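TRNA (guanine(26)-N(2))-dimethyltransferase (Pyrococcus horikoshii, PDB 2EJT) probably dimethylates the N2 atom of a single guanine, at position 26 of a number of tRNAs, with S-adenosyl-L-methionine as donor of both methyl groups. Local coordinates at residues G9-L14 / R61-A66; N35-V40 / L297-K302; F146-L151 / A208-L213. One frame throughout, in Å; residues are numbered along the deposited sequence.

Interaction 1 (G9-L14 / R61-A66); sequences GKAKIL and RGIRFA. With SAM (S-adenosylmethionine), chain B.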
# COMPACT_ATOMS: atom_id res chain seq x y z
N GLY A 9 -19.15 -3.96 4.71
CA GLY A 9 -18.99 -3.10 5.86
C GLY A 9 -20.34 -2.48 6.15
O GLY A 9 -21.36 -3.18 6.10
N LYS A 10 -20.38 -1.19 6.44
CA LYS A 10 -21.65 -0.51 6.72
C LYS A 10 -22.34 -0.03 5.44
O LYS A 10 -23.43 0.54 5.49
CB LYS A 10 -21.41 0.70 7.63
CG LYS A 10 -21.01 0.36 9.05
CD LYS A 10 -20.87 1.64 9.87
CE LYS A 10 -20.48 1.34 11.31
NZ LYS A 10 -20.24 2.61 12.06
N ALA A 11 -21.71 -0.27 4.29
CA ALA A 11 -22.27 0.18 3.03
C ALA A 11 -23.03 -0.87 2.23
O ALA A 11 -22.70 -2.06 2.25
CB ALA A 11 -21.16 0.77 2.15
N LYS A 12 -24.05 -0.41 1.53
CA LYS A 12 -24.87 -1.24 0.67
C LYS A 12 -24.80 -0.58 -0.70
O LYS A 12 -25.15 0.59 -0.85
CB LYS A 12 -26.31 -1.30 1.18
CG LYS A 12 -26.84 0.01 1.71
CD LYS A 12 -28.18 -0.19 2.40
CE LYS A 12 -28.66 1.07 3.09
NZ LYS A 12 -29.95 0.85 3.82
N ILE A 13 -24.34 -1.32 -1.70
CA ILE A 13 -24.20 -0.77 -3.05
C ILE A 13 -24.81 -1.66 -4.12
O ILE A 13 -25.00 -2.86 -3.92
CB ILE A 13 -22.71 -0.58 -3.43
CG1 ILE A 13 -21.99 -1.93 -3.40
CG2 ILE A 13 -22.04 0.41 -2.48
CD1 ILE A 13 -20.59 -1.90 -3.96
N LEU A 14 -25.09 -1.06 -5.27
CA LEU A 14 -25.63 -1.79 -6.39
C LEU A 14 -24.47 -2.04 -7.35
O LEU A 14 -23.72 -1.12 -7.69
CB LEU A 14 -26.71 -0.98 -7.10
CG LEU A 14 -28.00 -0.72 -6.32
CD1 LEU A 14 -28.92 0.15 -7.15
CD2 LEU A 14 -28.67 -2.04 -5.97
N ARG A 61 -15.46 2.53 -2.00
CA ARG A 61 -14.40 3.01 -1.11
C ARG A 61 -14.80 4.34 -0.45
O ARG A 61 -14.80 4.45 0.77
CB ARG A 61 -13.10 3.17 -1.90
CG ARG A 61 -11.84 3.33 -1.06
CD ARG A 61 -10.59 3.36 -1.94
NE ARG A 61 -10.38 2.08 -2.62
CZ ARG A 61 -9.55 1.13 -2.21
NH1 ARG A 61 -9.44 0.00 -2.90
NH2 ARG A 61 -8.81 1.31 -1.12
N GLY A 62 -15.15 5.33 -1.27
CA GLY A 62 -15.55 6.62 -0.74
C GLY A 62 -16.78 6.55 0.14
O GLY A 62 -16.88 7.27 1.14
N ILE A 63 -17.74 5.70 -0.23
CA ILE A 63 -18.95 5.56 0.56
C ILE A 63 -18.60 5.04 1.95
O ILE A 63 -19.13 5.52 2.95
CB ILE A 63 -19.95 4.60 -0.10
CG1 ILE A 63 -20.50 5.22 -1.39
CG2 ILE A 63 -21.09 4.29 0.87
CD1 ILE A 63 -21.35 4.29 -2.22
N ARG A 64 -17.69 4.07 2.01
CA ARG A 64 -17.28 3.53 3.30
C ARG A 64 -16.46 4.56 4.07
O ARG A 64 -16.50 4.61 5.30
CB ARG A 64 -16.49 2.23 3.10
CG ARG A 64 -17.33 1.07 2.57
CD ARG A 64 -16.59 -0.25 2.69
NE ARG A 64 -16.24 -0.54 4.08
CZ ARG A 64 -15.39 -1.50 4.46
NH1 ARG A 64 -14.81 -2.28 3.56
NH2 ARG A 64 -15.11 -1.67 5.75
N PHE A 65 -15.70 5.39 3.36
CA PHE A 65 -14.93 6.44 4.03
C PHE A 65 -15.91 7.33 4.79
O PHE A 65 -15.70 7.68 5.95
CB PHE A 65 -14.17 7.29 3.01
CG PHE A 65 -12.91 6.66 2.48
CD1 PHE A 65 -12.22 7.24 1.42
CD2 PHE A 65 -12.40 5.49 3.04
CE1 PHE A 65 -11.05 6.67 0.92
CE2 PHE A 65 -11.24 4.90 2.54
CZ PHE A 65 -10.56 5.50 1.48
N ALA A 66 -16.99 7.70 4.10
CA ALA A 66 -18.03 8.57 4.66
C ALA A 66 -18.81 7.90 5.79
O ALA A 66 -19.10 8.54 6.80
CB ALA A 66 -18.98 9.01 3.55
N SAM B . -11.49 2.15 -5.99
CA SAM B . -12.00 0.90 -6.06
C SAM B . -12.62 -0.01 -5.15
O SAM B . -13.61 -0.61 -5.77
OXT SAM B . -12.21 -0.15 -3.97
CB SAM B . -11.72 0.61 -7.56
CG SAM B . -11.21 0.92 -8.95
SD SAM B . -11.10 0.20 -10.52
CE SAM B . -10.21 -1.33 -10.36
C5' SAM B . -10.31 1.45 -11.38
C4' SAM B . -11.27 2.13 -12.44
O4' SAM B . -10.52 3.31 -12.72
C3' SAM B . -12.62 2.27 -13.13
O3' SAM B . -13.94 2.46 -12.52
C2' SAM B . -12.38 3.34 -14.19
O2' SAM B . -13.14 3.69 -15.20
C1' SAM B . -11.03 3.95 -13.88
N9 SAM B . -10.11 5.07 -14.55
C8 SAM B . -9.23 4.83 -15.51
N7 SAM B . -8.62 5.94 -15.84
C5 SAM B . -9.09 6.91 -15.10
C6 SAM B . -8.81 8.29 -15.01
N6 SAM B . -7.89 8.84 -15.80
N1 SAM B . -9.50 9.07 -14.10
C2 SAM B . -10.45 8.53 -13.28
N3 SAM B . -10.73 7.20 -13.35
C4 SAM B . -10.07 6.37 -14.25
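Beside the carboxylate end of the S-adenosylmethionine pocket, Ala11 and Ile13 of strand 11-15 pack on Ile63 of helix 60-68. Ala11 CB lies 3.7 Å from Ile63 CG2. The other branch of Ile63 reaches Ile13, with CD1 3.9 Å from Ile13 CG2. Strand and helix run nearly antiparallel, at 156°. Gly9 sits over one face of the Arg64 guanidinium, its CA 4.1 Å from Arg64 NH2. Its positive phi suits glycine, and a CB would run into Arg64 NE. That guanidinium also forms salt bridges with Glu8, Glu68 and Asp37. Helix 60-68 follows the first strand, 50-53, of the class I methyltransferase fold. Strand 11-15, one half of a hairpin with strand 4-8, packs against this helix. Arg61 points to the cofactor instead. Its chain is extended up to a bend at chi3 (-65°), which brings NE and NH1 to the same oxygen. Both bonds are weak: NE to OXT of SAM is 3.2 Å and NH1 to OXT is 3.0 Å. Asp136 and Asp138 pair with Arg61 NH2 and NH1. With an alanine in place of Arg61, both donors to OXT are gone, and the two aspartates would probably be left without their cationic mate.

Interaction 2 (N35-V40 / L297-K302); sequences NRDIVV and LSLARK. With SAM (S-adenosylmethionine), chain B.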
# COMPACT_ATOMS: atom_id res chain seq x y z
N ASN A 35 -8.66 -4.83 1.57
CA ASN A 35 -7.86 -3.64 1.32
C ASN A 35 -8.64 -2.42 1.80
O ASN A 35 -8.08 -1.53 2.44
CB ASN A 35 -7.56 -3.51 -0.18
CG ASN A 35 -6.85 -2.21 -0.54
OD1 ASN A 35 -7.41 -1.12 -0.41
ND2 ASN A 35 -5.61 -2.32 -1.01
N ARG A 36 -9.94 -2.40 1.52
CA ARG A 36 -10.77 -1.28 1.95
C ARG A 36 -10.94 -1.24 3.47
O ARG A 36 -11.03 -0.17 4.05
CB ARG A 36 -12.12 -1.32 1.23
CG ARG A 36 -12.02 -1.01 -0.27
CD ARG A 36 -13.39 -0.92 -0.94
NE ARG A 36 -13.99 -2.23 -1.22
CZ ARG A 36 -13.73 -2.96 -2.30
NH1 ARG A 36 -14.33 -4.13 -2.47
NH2 ARG A 36 -12.85 -2.53 -3.20
N ASP A 37 -10.95 -2.41 4.11
CA ASP A 37 -11.07 -2.45 5.57
C ASP A 37 -9.84 -1.81 6.22
O ASP A 37 -9.97 -1.09 7.21
CB ASP A 37 -11.19 -3.89 6.09
CG ASP A 37 -12.57 -4.48 5.91
OD1 ASP A 37 -13.56 -3.74 6.08
OD2 ASP A 37 -12.66 -5.69 5.61
N ILE A 38 -8.66 -2.10 5.67
CA ILE A 38 -7.41 -1.57 6.22
C ILE A 38 -7.39 -0.05 6.14
O ILE A 38 -6.96 0.61 7.07
CB ILE A 38 -6.17 -2.13 5.47
CG1 ILE A 38 -6.16 -3.66 5.52
CG2 ILE A 38 -4.89 -1.59 6.10
CD1 ILE A 38 -6.16 -4.24 6.91
N VAL A 39 -7.86 0.51 5.03
CA VAL A 39 -7.89 1.96 4.88
C VAL A 39 -8.83 2.54 5.94
O VAL A 39 -8.48 3.49 6.64
CB VAL A 39 -8.41 2.40 3.49
CG1 VAL A 39 -8.06 3.86 3.25
CG2 VAL A 39 -7.82 1.53 2.40
N VAL A 40 -10.01 1.94 6.06
CA VAL A 40 -10.98 2.40 7.05
C VAL A 40 -10.37 2.45 8.45
O VAL A 40 -10.51 3.44 9.16
CB VAL A 40 -12.24 1.49 7.06
CG1 VAL A 40 -13.03 1.68 8.36
CG2 VAL A 40 -13.12 1.83 5.86
N LEU A 297 -13.95 -2.42 15.64
CA LEU A 297 -14.78 -1.99 14.51
C LEU A 297 -15.40 -3.16 13.78
O LEU A 297 -14.87 -4.27 13.81
CB LEU A 297 -13.96 -1.18 13.51
CG LEU A 297 -13.56 0.25 13.86
CD1 LEU A 297 -12.68 0.82 12.75
CD2 LEU A 297 -14.81 1.11 14.05
N SER A 298 -16.53 -2.91 13.13
CA SER A 298 -17.18 -3.95 12.35
C SER A 298 -16.63 -3.75 10.95
O SER A 298 -16.75 -2.66 10.39
CB SER A 298 -18.71 -3.76 12.36
OG SER A 298 -19.07 -2.48 11.89
N LEU A 299 -15.99 -4.78 10.41
CA LEU A 299 -15.39 -4.69 9.09
C LEU A 299 -15.99 -5.72 8.15
O LEU A 299 -16.73 -6.61 8.59
CB LEU A 299 -13.87 -4.90 9.20
CG LEU A 299 -13.14 -3.92 10.13
CD1 LEU A 299 -11.70 -4.38 10.35
CD2 LEU A 299 -13.18 -2.52 9.53
N ALA A 300 -15.68 -5.61 6.86
CA ALA A 300 -16.19 -6.52 5.84
C ALA A 300 -15.53 -7.90 5.90
O ALA A 300 -16.17 -8.93 5.67
CB ALA A 300 -16.00 -5.91 4.45
N ARG A 301 -14.23 -7.91 6.19
CA ARG A 301 -13.45 -9.15 6.29
C ARG A 301 -12.63 -9.00 7.57
O ARG A 301 -11.40 -9.00 7.54
CB ARG A 301 -12.51 -9.28 5.09
CG ARG A 301 -13.19 -9.12 3.74
CD ARG A 301 -14.02 -10.33 3.36
NE ARG A 301 -14.66 -10.16 2.06
CZ ARG A 301 -15.80 -9.50 1.86
NH1 ARG A 301 -16.30 -9.38 0.64
NH2 ARG A 301 -16.46 -8.98 2.89
N LYS A 302 -13.33 -8.89 8.69
CA LYS A 302 -12.69 -8.70 9.97
C LYS A 302 -11.64 -9.73 10.38
O LYS A 302 -10.62 -9.37 10.96
CB LYS A 302 -13.74 -8.55 11.07
CG LYS A 302 -13.18 -8.05 12.38
CD LYS A 302 -14.27 -7.52 13.30
CE LYS A 302 -13.66 -6.98 14.59
NZ LYS A 302 -14.68 -6.32 15.46
N SAM B . -11.49 2.15 -5.99
CA SAM B . -12.00 0.90 -6.06
C SAM B . -12.62 -0.01 -5.15
O SAM B . -13.61 -0.61 -5.77
OXT SAM B . -12.21 -0.15 -3.97
CB SAM B . -11.72 0.61 -7.56
CG SAM B . -11.21 0.92 -8.95
SD SAM B . -11.10 0.20 -10.52
CE SAM B . -10.21 -1.33 -10.36
C5' SAM B . -10.31 1.45 -11.38
C4' SAM B . -11.27 2.13 -12.44
O4' SAM B . -10.52 3.31 -12.72
C3' SAM B . -12.62 2.27 -13.13
O3' SAM B . -13.94 2.46 -12.52
C2' SAM B . -12.38 3.34 -14.19
O2' SAM B . -13.14 3.69 -15.20
C1' SAM B . -11.03 3.95 -13.88
N9 SAM B . -10.11 5.07 -14.55
C8 SAM B . -9.23 4.83 -15.51
N7 SAM B . -8.62 5.94 -15.84
C5 SAM B . -9.09 6.91 -15.10
C6 SAM B . -8.81 8.29 -15.01
N6 SAM B . -7.89 8.84 -15.80
N1 SAM B . -9.50 9.07 -14.10
C2 SAM B . -10.45 8.53 -13.28
N3 SAM B . -10.73 7.20 -13.35
C4 SAM B . -10.07 6.37 -14.25
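Asp37 of helix 33-46 holds the loop 297-302 through two backbone N-H groups. Ala300 N gives a nearly straight bond to Asp37 OD1, 2.9 Å long. Arg301 N bonds to Asp37 OD2 at 2.8 Å, more bent. Each oxygen is met on its syn side, with the donor about 25° out of the carboxylate plane. CG of Asp37 stands beside its own backbone N (chi1 -78°), and this turns the carboxylate to the loop. Leu299 crosses it obliquely, with CB 3.3 Å from Asp37 OD1. OD1 is shared with Arg64 of helix 60-68. Farther along the helix, Val40 CG1 makes a looser apolar contact with Leu299 CD2, at 4.4 Å. Next to Asp37, Arg36 is turned to the cofactor, and its binding there agrees with its predicted role. Its NH2 meets SAM OXT at 2.6 Å, with the oxygen at the guanidinium edge.

Helix 33-46 flanks the central sheet of the Rossmann-like methyltransferase fold. Arg301 is at the N-cap position of helix 302-314, so the two bonds tie the residues just before that helix to helix 33-46.

Farther out, Glu8 at Arg36 NE and the backbone O of Asn29 at NH1 probably restrict rotation of that guanidinium. The loop is braced from within. Arg301 NH2 bonds to Ala300 O, with that oxygen lying in the guanidinium plane while the donor stands well above the carbonyl plane. Lys302 NZ reaches back to Leu297 O at 2.6 Å, from above the carbonyl plane, and also bonds to Glu295 O.

Interaction 3 (F146-L151 / A208-L213); sequences FLDTAL and AAKYDL. With SAM (S-adenosylmethionine), chain B.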
# COMPACT_ATOMS: atom_id res chain seq x y z
N PHE A 146 -0.84 8.66 -12.20
CA PHE A 146 -1.56 9.56 -11.30
C PHE A 146 -0.73 10.06 -10.13
O PHE A 146 -1.10 11.03 -9.47
CB PHE A 146 -2.78 8.84 -10.72
CG PHE A 146 -3.70 8.25 -11.75
CD1 PHE A 146 -4.43 9.08 -12.60
CD2 PHE A 146 -3.80 6.88 -11.90
CE1 PHE A 146 -5.26 8.54 -13.58
CE2 PHE A 146 -4.63 6.33 -12.88
CZ PHE A 146 -5.36 7.16 -13.72
N LEU A 147 0.40 9.40 -9.87
CA LEU A 147 1.25 9.74 -8.74
C LEU A 147 1.72 11.19 -8.63
O LEU A 147 1.53 11.82 -7.58
CB LEU A 147 2.47 8.81 -8.72
CG LEU A 147 3.43 9.05 -7.55
CD1 LEU A 147 2.68 8.87 -6.23
CD2 LEU A 147 4.60 8.09 -7.63
N ASP A 148 2.33 11.72 -9.68
CA ASP A 148 2.84 13.07 -9.63
C ASP A 148 1.77 14.11 -9.30
O ASP A 148 2.00 15.01 -8.49
CB ASP A 148 3.55 13.43 -10.94
CG ASP A 148 4.34 14.73 -10.83
OD1 ASP A 148 5.27 14.79 -10.00
OD2 ASP A 148 4.04 15.68 -11.57
N THR A 149 0.59 13.97 -9.89
CA THR A 149 -0.48 14.92 -9.63
C THR A 149 -1.04 14.73 -8.22
O THR A 149 -1.44 15.69 -7.57
CB THR A 149 -1.61 14.80 -10.67
OG1 THR A 149 -1.06 14.92 -12.00
CG2 THR A 149 -2.64 15.91 -10.48
N ALA A 150 -1.05 13.49 -7.73
CA ALA A 150 -1.56 13.25 -6.37
C ALA A 150 -0.63 13.94 -5.36
O ALA A 150 -1.08 14.43 -4.32
CB ALA A 150 -1.64 11.74 -6.08
N LEU A 151 0.66 13.96 -5.68
CA LEU A 151 1.66 14.57 -4.81
C LEU A 151 1.55 16.09 -4.78
O LEU A 151 2.21 16.74 -3.97
CB LEU A 151 3.07 14.15 -5.24
CG LEU A 151 3.49 12.74 -4.83
CD1 LEU A 151 4.73 12.30 -5.62
CD2 LEU A 151 3.76 12.71 -3.33
N ALA A 208 8.28 12.72 -4.94
CA ALA A 208 7.92 13.72 -3.95
C ALA A 208 9.00 14.77 -3.71
O ALA A 208 8.70 15.94 -3.44
CB ALA A 208 7.57 13.03 -2.64
N ALA A 209 10.26 14.36 -3.82
CA ALA A 209 11.39 15.25 -3.57
C ALA A 209 11.38 16.60 -4.27
O ALA A 209 11.68 17.62 -3.63
CB ALA A 209 12.69 14.52 -3.86
N LYS A 210 11.04 16.64 -5.55
CA LYS A 210 11.06 17.92 -6.26
C LYS A 210 10.14 18.99 -5.68
O LYS A 210 10.36 20.18 -5.91
CB LYS A 210 10.77 17.73 -7.76
CG LYS A 210 9.43 17.11 -8.11
CD LYS A 210 9.32 16.97 -9.62
CE LYS A 210 8.02 16.30 -10.05
NZ LYS A 210 7.92 14.92 -9.53
N TYR A 211 9.12 18.59 -4.92
CA TYR A 211 8.22 19.57 -4.32
C TYR A 211 8.71 19.93 -2.92
O TYR A 211 7.98 20.51 -2.12
CB TYR A 211 6.81 19.01 -4.22
CG TYR A 211 6.24 18.58 -5.55
CD1 TYR A 211 6.01 19.51 -6.56
CD2 TYR A 211 5.99 17.23 -5.81
CE1 TYR A 211 5.55 19.12 -7.80
CE2 TYR A 211 5.52 16.83 -7.06
CZ TYR A 211 5.31 17.78 -8.05
OH TYR A 211 4.86 17.40 -9.29
N ASP A 212 9.97 19.60 -2.64
CA ASP A 212 10.55 19.85 -1.33
C ASP A 212 9.72 19.15 -0.26
O ASP A 212 9.35 19.74 0.76
CB ASP A 212 10.64 21.35 -1.04
CG ASP A 212 11.73 22.04 -1.84
OD1 ASP A 212 12.60 21.32 -2.38
OD2 ASP A 212 11.71 23.28 -1.93
N LEU A 213 9.42 17.88 -0.51
CA LEU A 213 8.65 17.06 0.42
C LEU A 213 9.39 15.76 0.66
O LEU A 213 10.08 15.24 -0.22
CB LEU A 213 7.27 16.73 -0.15
CG LEU A 213 6.26 17.84 -0.41
CD1 LEU A 213 5.09 17.26 -1.20
CD2 LEU A 213 5.79 18.46 0.92
N SAM B . -11.49 2.15 -5.99
CA SAM B . -12.00 0.90 -6.06
C SAM B . -12.62 -0.01 -5.15
O SAM B . -13.61 -0.61 -5.77
OXT SAM B . -12.21 -0.15 -3.97
CB SAM B . -11.72 0.61 -7.56
CG SAM B . -11.21 0.92 -8.95
SD SAM B . -11.10 0.20 -10.52
CE SAM B . -10.21 -1.33 -10.36
C5' SAM B . -10.31 1.45 -11.38
C4' SAM B . -11.27 2.13 -12.44
O4' SAM B . -10.52 3.31 -12.72
C3' SAM B . -12.62 2.27 -13.13
O3' SAM B . -13.94 2.46 -12.52
C2' SAM B . -12.38 3.34 -14.19
O2' SAM B . -13.14 3.69 -15.20
C1' SAM B . -11.03 3.95 -13.88
N9 SAM B . -10.11 5.07 -14.55
C8 SAM B . -9.23 4.83 -15.51
N7 SAM B . -8.62 5.94 -15.84
C5 SAM B . -9.09 6.91 -15.10
C6 SAM B . -8.81 8.29 -15.01
N6 SAM B . -7.89 8.84 -15.80
N1 SAM B . -9.50 9.07 -14.10
C2 SAM B . -10.45 8.53 -13.28
N3 SAM B . -10.73 7.20 -13.35
C4 SAM B . -10.07 6.37 -14.25
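The Tyr211 ring has Asp148 OD1 at its edge, while the Lys210 CG methylene lies over the centre of one face. Leu151 CB approaches the ring obliquely, 4.1 Å from Tyr211 CE2. The carboxylate of Asp148 is turned 31° from the ring plane. Its OD1 is gripped twice. Tyr211 OH donates to OD1 at 2.7 Å from above the carboxylate plane. Lys210 NZ comes from the opposite face, on the syn side, and forms a salt bridge of 2.7 Å with OD1. CG of Asp148 is anti to the backbone N (chi1 -169°), which carries the carboxylate across to both donors. Lys210 runs extended from CB to CE, crosses Asp148 at about a right angle, and bends only at chi4 (-62°) to bring NZ in. Arg152 adds a salt bridge to Asp148 OD2 and a hydrogen bond to Tyr211 OH. Lys210 NZ also bonds to the backbone O of Tyr207.

Helix 144-153 follows strand 132-137 and precedes strand 158-164 of the class I methyltransferase sheet in the chain. Residues 208-213 run from helix 192-209 through a type I turn, Ala209 to Asp212, into the edge strand 213-223. The contact thus joins helix 144-153 to the turn that leads into this outermost strand. About one helical turn on from Asp148, Leu151 packs against Ala208 of helix 192-209. Its CD1 is 3.6 Å from Ala208 N, and its CD2 is 3.9 Å from Ala208 CB. Leu213 CD1 reaches the backbone O of Leu151.

At the start of 146-151, Phe146 presents its ring edge to the adenine amino group, with CE1 3.5 Å from SAM N6.

In the fold
From the N terminus, strand 11-15 comes first and then helix 33-46. Interaction 1 closes a loop of 46 residues by bringing helix 60-68 back to the hairpin. Interaction 2 closes a much longer one, from helix 33-46 to the loop before helix 302-314. The two cross, since 35-40 lies between 9-14 and 61-66 while 297-302 lies beyond both. They touch through the Arg64 to Asp37 salt bridge. Interaction 3 follows interaction 1 and falls within the span of interaction 2. It ties helix 144-153 to the turn before the outermost strand 213-223, about 28 Å from interaction 2 between centres. All three reach the cofactor: the first two at its carboxylate, the third at its adenine.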